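PDB 3LHO: putative hydrolase from Shewanella frigidimarina, which probably acts as an iron-dependent dioxygenase of the 2-oxoadipate dioxygenase/decarboxylase family, here holding nickel at its metal site. Local coordinates for residues L9-T21 and A157-S169. Numbering follows the deposited sequence.
Sequences LFAALWQDYIKMT and AALGYRANHFTVS. With NI (nickel (II) ion), chain B.
Phe-166 rises from strand 165-169 against Leu-13, Trp-14 and Tyr-17 of helix 9-20, packed tightly. Trp-14 brings its edge down on the middle of the phenyl face, a T-shaped pair with centroids 5.0 Å apart and planes at 81°. Tyr-17, its CG anti to the backbone N (chi1 172°), reaches down to His-165 and slides past Phe-166 in the opposite sense, one ring face taking Phe-166 CD1, 3.4 Å from Tyr-17 CD2. Leu-13 CD2 fills in beside Phe-166 CZ and Ala-163 CB. Tyr-17 OH receives a weak bond from Phe-166 N at 3.3 Å; its stronger partner is the carbonyl of Phe-233.

Toward Arg-162 the contact turns polar and partly open to solvent. The guanidinium grips Asp-16 side-on: NE meets the syn lone pair of OD2 at 2.9 Å, nearly straight at 174°, while NH2 reaches OD1 weakly and the backbone O of Asp-16. Met-20, a selenomethionine, lays CG over one guanidinium face, 3.5 Å from Arg-162 CZ. A leucine in place of Arg-162 would remove the guanidinium and probably leave the buried Asp-16 carboxylate without its countercharge.

A water joins Asp-16 OD2 and Leu-13 O to Ala-163 N. On the strand's far side His-165 NE2 binds nickel at 2.1 Å, alongside His-41 and Glu-235. Aromatic packing and an ion pair thus probably help hold helix 9-20 against the backbone that carries this metal ligand.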
ATOM      1  N   LEU A   9      -7.383  -6.243  12.614  1.00 21.70           N
ATOM      2  CA  LEU A   9      -6.551  -6.442  11.423  1.00 20.06           C
ATOM      3  C   LEU A   9      -5.782  -5.185  11.045  1.00 19.56           C
ATOM      4  O   LEU A   9      -4.565  -5.220  10.877  1.00 16.92           O
ATOM      5  CB  LEU A   9      -7.391  -6.938  10.227  1.00 15.72           C
ATOM      6  CG  LEU A   9      -6.711  -7.124   8.871  1.00 19.90           C
ATOM      7  CD1 LEU A   9      -5.449  -8.004   8.991  1.00 24.57           C
ATOM      8  CD2 LEU A   9      -7.676  -7.717   7.881  1.00 17.53           C
ATOM      9  N   PHE A  10      -6.489  -4.066  10.933  1.00 19.41           N
ATOM     10  CA  PHE A  10      -5.829  -2.807  10.667  1.00 19.38           C
ATOM     11  C   PHE A  10      -4.888  -2.330  11.783  1.00 19.74           C
ATOM     12  O   PHE A  10      -3.826  -1.810  11.469  1.00 17.96           O
ATOM     13  CB  PHE A  10      -6.847  -1.748  10.275  1.00 21.68           C
ATOM     14  CG  PHE A  10      -7.458  -2.000   8.926  1.00 14.96           C
ATOM     15  CD1 PHE A  10      -6.689  -1.927   7.791  1.00 21.03           C
ATOM     16  CD2 PHE A  10      -8.804  -2.360   8.795  1.00 16.39           C
ATOM     17  CE1 PHE A  10      -7.247  -2.161   6.547  1.00 24.72           C
ATOM     18  CE2 PHE A  10      -9.364  -2.568   7.553  1.00 20.93           C
ATOM     19  CZ  PHE A  10      -8.589  -2.486   6.428  1.00 24.89           C
ATOM     20  N   ALA A  11      -5.238  -2.574  13.049  1.00 21.23           N
ATOM     21  CA  ALA A  11      -4.309  -2.293  14.144  1.00 19.61           C
ATOM     22  C   ALA A  11      -2.982  -3.023  13.910  1.00 18.30           C
ATOM     23  O   ALA A  11      -1.931  -2.435  14.046  1.00 19.40           O
ATOM     24  CB  ALA A  11      -4.895  -2.668  15.549  1.00 20.47           C
ATOM     25  N   ALA A  12      -3.046  -4.310  13.581  1.00 16.16           N
ATOM     26  CA  ALA A  12      -1.859  -5.131  13.429  1.00 18.14           C
ATOM     27  C   ALA A  12      -1.075  -4.731  12.176  1.00 16.59           C
ATOM     28  O   ALA A  12       0.180  -4.661  12.189  1.00 15.16           O
ATOM     29  CB  ALA A  12      -2.251  -6.631  13.407  1.00 19.08           C
ATOM     30  N   LEU A  13      -1.793  -4.401  11.107  1.00 16.95           N
ATOM     31  CA  LEU A  13      -1.147  -3.948   9.902  1.00 16.23           C
ATOM     32  C   LEU A  13      -0.414  -2.618  10.110  1.00 16.00           C
ATOM     33  O   LEU A  13       0.692  -2.413   9.601  1.00 16.93           O
ATOM     34  CB  LEU A  13      -2.170  -3.807   8.753  1.00 18.22           C
ATOM     35  CG  LEU A  13      -1.665  -3.659   7.326  1.00 27.32           C
ATOM     36  CD1 LEU A  13      -1.078  -4.980   6.729  1.00 18.86           C
ATOM     37  CD2 LEU A  13      -2.792  -3.132   6.412  1.00 27.18           C
ATOM     38  N   TRP A  14      -1.065  -1.704  10.804  1.00 13.31           N
ATOM     39  CA  TRP A  14      -0.475  -0.406  11.141  1.00 16.13           C
ATOM     40  C   TRP A  14       0.739  -0.541  12.048  1.00 16.61           C
ATOM     41  O   TRP A  14       1.755   0.105  11.820  1.00 19.80           O
ATOM     42  CB  TRP A  14      -1.539   0.470  11.790  1.00 17.09           C
ATOM     43  CG  TRP A  14      -1.046   1.810  12.311  1.00 20.79           C
ATOM     44  CD1 TRP A  14      -0.751   2.122  13.614  1.00 18.40           C
ATOM     45  CD2 TRP A  14      -0.818   2.999  11.545  1.00 16.11           C
ATOM     46  NE1 TRP A  14      -0.333   3.442  13.700  1.00 15.11           N
ATOM     47  CE2 TRP A  14      -0.360   4.001  12.444  1.00 17.85           C
ATOM     48  CE3 TRP A  14      -0.948   3.319  10.192  1.00 17.55           C
ATOM     49  CZ2 TRP A  14      -0.057   5.303  12.032  1.00 12.19           C
ATOM     50  CZ3 TRP A  14      -0.640   4.613   9.784  1.00 17.04           C
ATOM     51  CH2 TRP A  14      -0.197   5.588  10.697  1.00 20.30           C
ATOM     52  N   GLN A  15       0.657  -1.387  13.059  1.00 17.77           N
ATOM     53  CA  GLN A  15       1.834  -1.579  13.955  1.00 19.83           C
ATOM     54  C   GLN A  15       3.074  -2.042  13.174  1.00 18.48           C
ATOM     55  O   GLN A  15       4.194  -1.579  13.421  1.00 18.21           O
ATOM     56  CB  GLN A  15       1.561  -2.546  15.128  1.00 18.94           C
ATOM     57  CG  GLN A  15       0.710  -1.916  16.280  1.00 30.73           C
ATOM     58  CD  GLN A  15       1.242  -0.532  16.773  1.00 39.79           C
ATOM     59  OE1 GLN A  15       2.459  -0.310  16.865  1.00 42.85           O
ATOM     60  NE2 GLN A  15       0.326   0.385  17.089  1.00 35.10           N
ATOM     61  N   ASP A  16       2.850  -2.929  12.215  1.00 18.47           N
ATOM     62  CA  ASP A  16       3.903  -3.405  11.347  1.00 16.34           C
ATOM     63  C   ASP A  16       4.419  -2.339  10.391  1.00 17.87           C
ATOM     64  O   ASP A  16       5.636  -2.186  10.234  1.00 16.89           O
ATOM     65  CB  ASP A  16       3.478  -4.650  10.589  1.00 17.41           C
ATOM     66  CG  ASP A  16       4.535  -5.086   9.641  1.00 21.31           C
ATOM     67  OD1 ASP A  16       5.528  -5.642  10.077  1.00 18.60           O
ATOM     68  OD2 ASP A  16       4.451  -4.776   8.439  1.00 17.82           O
ATOM     69  N   TYR A  17       3.490  -1.621   9.763  1.00 17.63           N
ATOM     70  CA  TYR A  17       3.800  -0.537   8.846  1.00 17.32           C
ATOM     71  C   TYR A  17       4.641   0.596   9.423  1.00 18.63           C
ATOM     72  O   TYR A  17       5.559   1.088   8.741  1.00 18.90           O
ATOM     73  CB  TYR A  17       2.469   0.027   8.355  1.00 15.92           C
ATOM     74  CG  TYR A  17       2.490   1.307   7.504  1.00 18.56           C
ATOM     75  CD1 TYR A  17       2.965   1.284   6.192  1.00 18.14           C
ATOM     76  CD2 TYR A  17       1.931   2.477   7.991  1.00 15.40           C
ATOM     77  CE1 TYR A  17       2.934   2.424   5.378  1.00 16.38           C
ATOM     78  CE2 TYR A  17       1.875   3.646   7.196  1.00 17.76           C
ATOM     79  CZ  TYR A  17       2.387   3.620   5.905  1.00 16.23           C
ATOM     80  OH  TYR A  17       2.286   4.750   5.129  1.00 17.06           O
ATOM     81  N   ILE A  18       4.316   1.028  10.644  1.00 16.95           N
ATOM     82  CA  ILE A  18       5.048   2.140  11.272  1.00 19.45           C
ATOM     83  C   ILE A  18       6.488   1.769  11.639  1.00 19.29           C
ATOM     84  O   ILE A  18       7.329   2.646  11.758  1.00 18.59           O
ATOM     85  CB  ILE A  18       4.316   2.790  12.514  1.00 17.32           C
ATOM     86  CG1 ILE A  18       4.135   1.797  13.668  1.00 21.14           C
ATOM     87  CG2 ILE A  18       2.989   3.440  12.110  1.00 17.74           C
ATOM     88  CD1 ILE A  18       3.550   2.459  14.964  1.00 22.45           C
ATOM     89  N   LYS A  19       6.786   0.478  11.775  1.00 19.62           N
ATOM     90  CA  LYS A  19       8.145   0.040  11.932  1.00 20.97           C
ATOM     91  C   LYS A  19       8.990   0.398  10.725  1.00 20.44           C
ATOM     92  O   LYS A  19      10.149   0.725  10.890  1.00 23.20           O
ATOM     93  CB  LYS A  19       8.241  -1.466  12.197  1.00 20.87           C
ATOM     94  CG  LYS A  19       7.580  -1.919  13.469  1.00 23.62           C
ATOM     95  CD  LYS A  19       7.615  -3.453  13.558  1.00 28.06           C
ATOM     96  CE  LYS A  19       6.861  -3.957  14.755  1.00 37.70           C
ATOM     97  NZ  LYS A  19       6.850  -5.447  14.724  1.00 39.83           N
HETATM   98  N   MSE A  20       8.420   0.298   9.521  1.00 20.31           N
HETATM   99  CA  MSE A  20       9.079   0.691   8.292  1.00 21.78           C
HETATM  100  C   MSE A  20       8.955   2.186   8.086  1.00 21.13           C
HETATM  101  O   MSE A  20       9.798   2.762   7.413  1.00 18.98           O
HETATM  102  CB  MSE A  20       8.399   0.073   7.058  1.00 23.41           C
HETATM  103  CG  MSE A  20       8.688  -1.376   6.869  1.00 27.21           C
HETATM  104 SE   MSE A  20       7.848  -1.953   5.292  0.75 21.16          SE
HETATM  105  CE  MSE A  20       6.005  -1.892   5.859  1.00 17.35           C
ATOM    106  N   THR A  21       7.904   2.784   8.650  1.00 19.70           N
ATOM    107  CA  THR A  21       7.459   4.134   8.261  1.00 20.46           C
ATOM    108  C   THR A  21       7.228   5.027   9.513  1.00 21.08           C
ATOM    109  O   THR A  21       6.087   5.417   9.824  1.00 21.14           O
ATOM    110  CB  THR A  21       6.157   4.042   7.426  1.00 21.09           C
ATOM    111  OG1 THR A  21       6.226   2.885   6.580  1.00 24.13           O
ATOM    112  CG2 THR A  21       5.954   5.287   6.562  1.00 17.11           C
ATOM    113  N   ALA A 157      10.047  -8.054  -3.445  1.00 15.13           N
ATOM    114  CA  ALA A 157      11.169  -8.960  -3.150  1.00 15.00           C
ATOM    115  C   ALA A 157      11.920  -8.538  -1.878  1.00 16.45           C
ATOM    116  O   ALA A 157      12.305  -9.409  -1.037  1.00 15.43           O
ATOM    117  CB  ALA A 157      12.129  -9.053  -4.367  1.00 12.98           C
ATOM    118  N   ALA A 158      12.114  -7.228  -1.692  1.00 15.66           N
ATOM    119  CA  ALA A 158      12.885  -6.717  -0.521  1.00 17.77           C
ATOM    120  C   ALA A 158      12.117  -6.756   0.797  1.00 18.07           C
ATOM    121  O   ALA A 158      12.705  -7.030   1.860  1.00 17.32           O
ATOM    122  CB  ALA A 158      13.440  -5.285  -0.769  1.00 16.79           C
ATOM    123  N   LEU A 159      10.829  -6.450   0.762  1.00 21.22           N
ATOM    124  CA  LEU A 159      10.070  -6.231   2.031  1.00 19.14           C
ATOM    125  C   LEU A 159       8.960  -7.256   2.315  1.00 16.19           C
ATOM    126  O   LEU A 159       8.521  -7.415   3.465  1.00 19.73           O
ATOM    127  CB  LEU A 159       9.518  -4.797   2.036  1.00 20.83           C
ATOM    128  CG  LEU A 159      10.631  -3.740   2.243  1.00 23.24           C
ATOM    129  CD1 LEU A 159      10.126  -2.386   1.887  1.00 25.56           C
ATOM    130  CD2 LEU A 159      11.174  -3.748   3.676  1.00 24.96           C
ATOM    131  N   GLY A 160       8.557  -7.973   1.281  1.00 16.67           N
ATOM    132  CA  GLY A 160       7.556  -9.014   1.396  1.00 16.48           C
ATOM    133  C   GLY A 160       6.135  -8.503   1.611  1.00 16.65           C
ATOM    134  O   GLY A 160       5.698  -7.513   0.993  1.00 16.53           O
ATOM    135  N   TYR A 161       5.400  -9.231   2.439  1.00 15.83           N
ATOM    136  CA  TYR A 161       3.977  -9.010   2.644  1.00 14.19           C
ATOM    137  C   TYR A 161       3.762  -8.107   3.834  1.00 16.42           C
ATOM    138  O   TYR A 161       3.783  -8.551   4.980  1.00 14.12           O
ATOM    139  CB  TYR A 161       3.210 -10.350   2.745  1.00 17.39           C
ATOM    140  CG  TYR A 161       3.180 -10.986   1.386  1.00 17.10           C
ATOM    141  CD1 TYR A 161       2.416 -10.441   0.388  1.00 16.62           C
ATOM    142  CD2 TYR A 161       4.042 -12.032   1.049  1.00 16.52           C
ATOM    143  CE1 TYR A 161       2.415 -10.956  -0.855  1.00 17.95           C
ATOM    144  CE2 TYR A 161       4.081 -12.527  -0.266  1.00 18.35           C
ATOM    145  CZ  TYR A 161       3.258 -12.005  -1.176  1.00 17.20           C
ATOM    146  OH  TYR A 161       3.313 -12.482  -2.470  1.00 14.87           O
ATOM    147  N   ARG A 162       3.608  -6.828   3.551  1.00 13.27           N
ATOM    148  CA  ARG A 162       3.451  -5.764   4.551  1.00 15.10           C
ATOM    149  C   ARG A 162       2.712  -4.627   3.844  1.00 15.76           C
ATOM    150  O   ARG A 162       2.684  -4.578   2.604  1.00 16.05           O
ATOM    151  CB  ARG A 162       4.803  -5.244   5.097  1.00 15.54           C
ATOM    152  CG  ARG A 162       5.787  -6.281   5.500  1.00 18.14           C
ATOM    153  CD  ARG A 162       7.119  -5.711   5.919  1.00 21.06           C
ATOM    154  NE  ARG A 162       7.063  -5.054   7.224  1.00 18.59           N
ATOM    155  CZ  ARG A 162       8.122  -4.646   7.926  1.00 24.22           C
ATOM    156  NH1 ARG A 162       9.359  -4.840   7.493  1.00 21.74           N
ATOM    157  NH2 ARG A 162       7.936  -4.011   9.081  1.00 20.89           N
ATOM    158  N   ALA A 163       2.056  -3.733   4.575  1.00 15.90           N
ATOM    159  CA  ALA A 163       1.320  -2.618   3.860  1.00 14.26           C
ATOM    160  C   ALA A 163       2.310  -1.798   3.076  1.00 15.91           C
ATOM    161  O   ALA A 163       3.382  -1.472   3.576  1.00 16.88           O
ATOM    162  CB  ALA A 163       0.544  -1.711   4.855  1.00 12.18           C
ATOM    163  N   ASN A 164       1.979  -1.476   1.820  1.00 15.67           N
ATOM    164  CA  ASN A 164       2.795  -0.557   1.057  1.00 19.45           C
ATOM    165  C   ASN A 164       2.554   0.876   1.502  1.00 20.00           C
ATOM    166  O   ASN A 164       3.498   1.653   1.601  1.00 15.94           O
ATOM    167  CB  ASN A 164       2.525  -0.675  -0.442  1.00 12.62           C
ATOM    168  CG  ASN A 164       3.331   0.356  -1.287  1.00 21.66           C
ATOM    169  OD1 ASN A 164       2.811   1.401  -1.647  1.00 19.64           O
ATOM    170  ND2 ASN A 164       4.603   0.058  -1.577  1.00 15.92           N
ATOM    171  N   HIS A 165       1.293   1.218   1.770  1.00 19.06           N
ATOM    172  CA  HIS A 165       0.975   2.514   2.427  1.00 18.20           C
ATOM    173  C   HIS A 165      -0.406   2.531   3.043  1.00 15.90           C
ATOM    174  O   HIS A 165      -1.280   1.741   2.663  1.00 16.32           O
ATOM    175  CB  HIS A 165       1.162   3.717   1.470  1.00 15.03           C
ATOM    176  CG  HIS A 165       0.304   3.690   0.245  1.00 19.43           C
ATOM    177  ND1 HIS A 165       0.699   3.104  -0.939  1.00 18.69           N
ATOM    178  CD2 HIS A 165      -0.887   4.287  -0.016  1.00 17.42           C
ATOM    179  CE1 HIS A 165      -0.233   3.278  -1.854  1.00 16.14           C
ATOM    180  NE2 HIS A 165      -1.223   3.985  -1.317  1.00 20.09           N
ATOM    181  N   PHE A 166      -0.560   3.400   4.046  1.00 15.29           N
ATOM    182  CA  PHE A 166      -1.856   3.909   4.487  1.00 16.50           C
ATOM    183  C   PHE A 166      -2.068   5.294   3.909  1.00 17.98           C
ATOM    184  O   PHE A 166      -1.097   6.041   3.737  1.00 15.94           O
ATOM    185  CB  PHE A 166      -1.873   4.034   5.979  1.00 17.64           C
ATOM    186  CG  PHE A 166      -2.097   2.748   6.657  1.00 12.50           C
ATOM    187  CD1 PHE A 166      -1.122   1.763   6.623  1.00 20.85           C
ATOM    188  CD2 PHE A 166      -3.283   2.519   7.360  1.00 17.70           C
ATOM    189  CE1 PHE A 166      -1.327   0.549   7.284  1.00 10.61           C
ATOM    190  CE2 PHE A 166      -3.461   1.312   8.056  1.00 19.97           C
ATOM    191  CZ  PHE A 166      -2.516   0.326   7.956  1.00 18.60           C
ATOM    192  N   THR A 167      -3.334   5.627   3.651  1.00 15.99           N
ATOM    193  CA  THR A 167      -3.727   6.925   3.150  1.00 17.75           C
ATOM    194  C   THR A 167      -4.807   7.573   4.008  1.00 16.90           C
ATOM    195  O   THR A 167      -5.896   7.005   4.167  1.00 14.65           O
ATOM    196  CB  THR A 167      -4.246   6.820   1.715  1.00 14.20           C
ATOM    197  OG1 THR A 167      -3.228   6.239   0.887  1.00 16.67           O
ATOM    198  CG2 THR A 167      -4.618   8.243   1.203  1.00 14.63           C
ATOM    199  N   VAL A 168      -4.489   8.747   4.562  1.00 13.83           N
ATOM    200  CA  VAL A 168      -5.408   9.548   5.345  1.00 11.56           C
ATOM    201  C   VAL A 168      -6.519  10.132   4.518  1.00 15.47           C
ATOM    202  O   VAL A 168      -6.280  10.607   3.405  1.00 14.20           O
ATOM    203  CB  VAL A 168      -4.646  10.669   6.089  1.00 12.93           C
ATOM    204  CG1 VAL A 168      -5.610  11.570   6.855  1.00 14.39           C
ATOM    205  CG2 VAL A 168      -3.606  10.013   7.053  1.00 18.22           C
ATOM    206  N   SER A 169      -7.747  10.071   5.041  1.00 14.27           N
ATOM    207  CA  SER A 169      -8.865  10.670   4.390  1.00 16.41           C
ATOM    208  C   SER A 169      -8.915  12.130   4.818  1.00 16.21           C
ATOM    209  O   SER A 169      -9.255  12.436   5.986  1.00 16.48           O
ATOM    210  CB  SER A 169     -10.181   9.997   4.808  1.00 19.09           C
ATOM    211  OG  SER A 169     -11.279  10.735   4.300  1.00 13.69           O
TER
HETATM  212 NI    NI B 267      -2.682   4.966  -2.510  1.00 23.76          NI
HETATM  213  O   HOH W   1       2.234  -3.691   7.452  1.00 12.93           O
HETATM  214  O   HOH W   2      -1.126   5.518  -4.274  1.00 27.17           O
HETATM  215  O   HOH W   3      -3.706   5.768  -4.077  1.00 21.10           O
HETATM  216  O   HOH W   4      -3.097   3.311  -4.044  1.00 21.20           O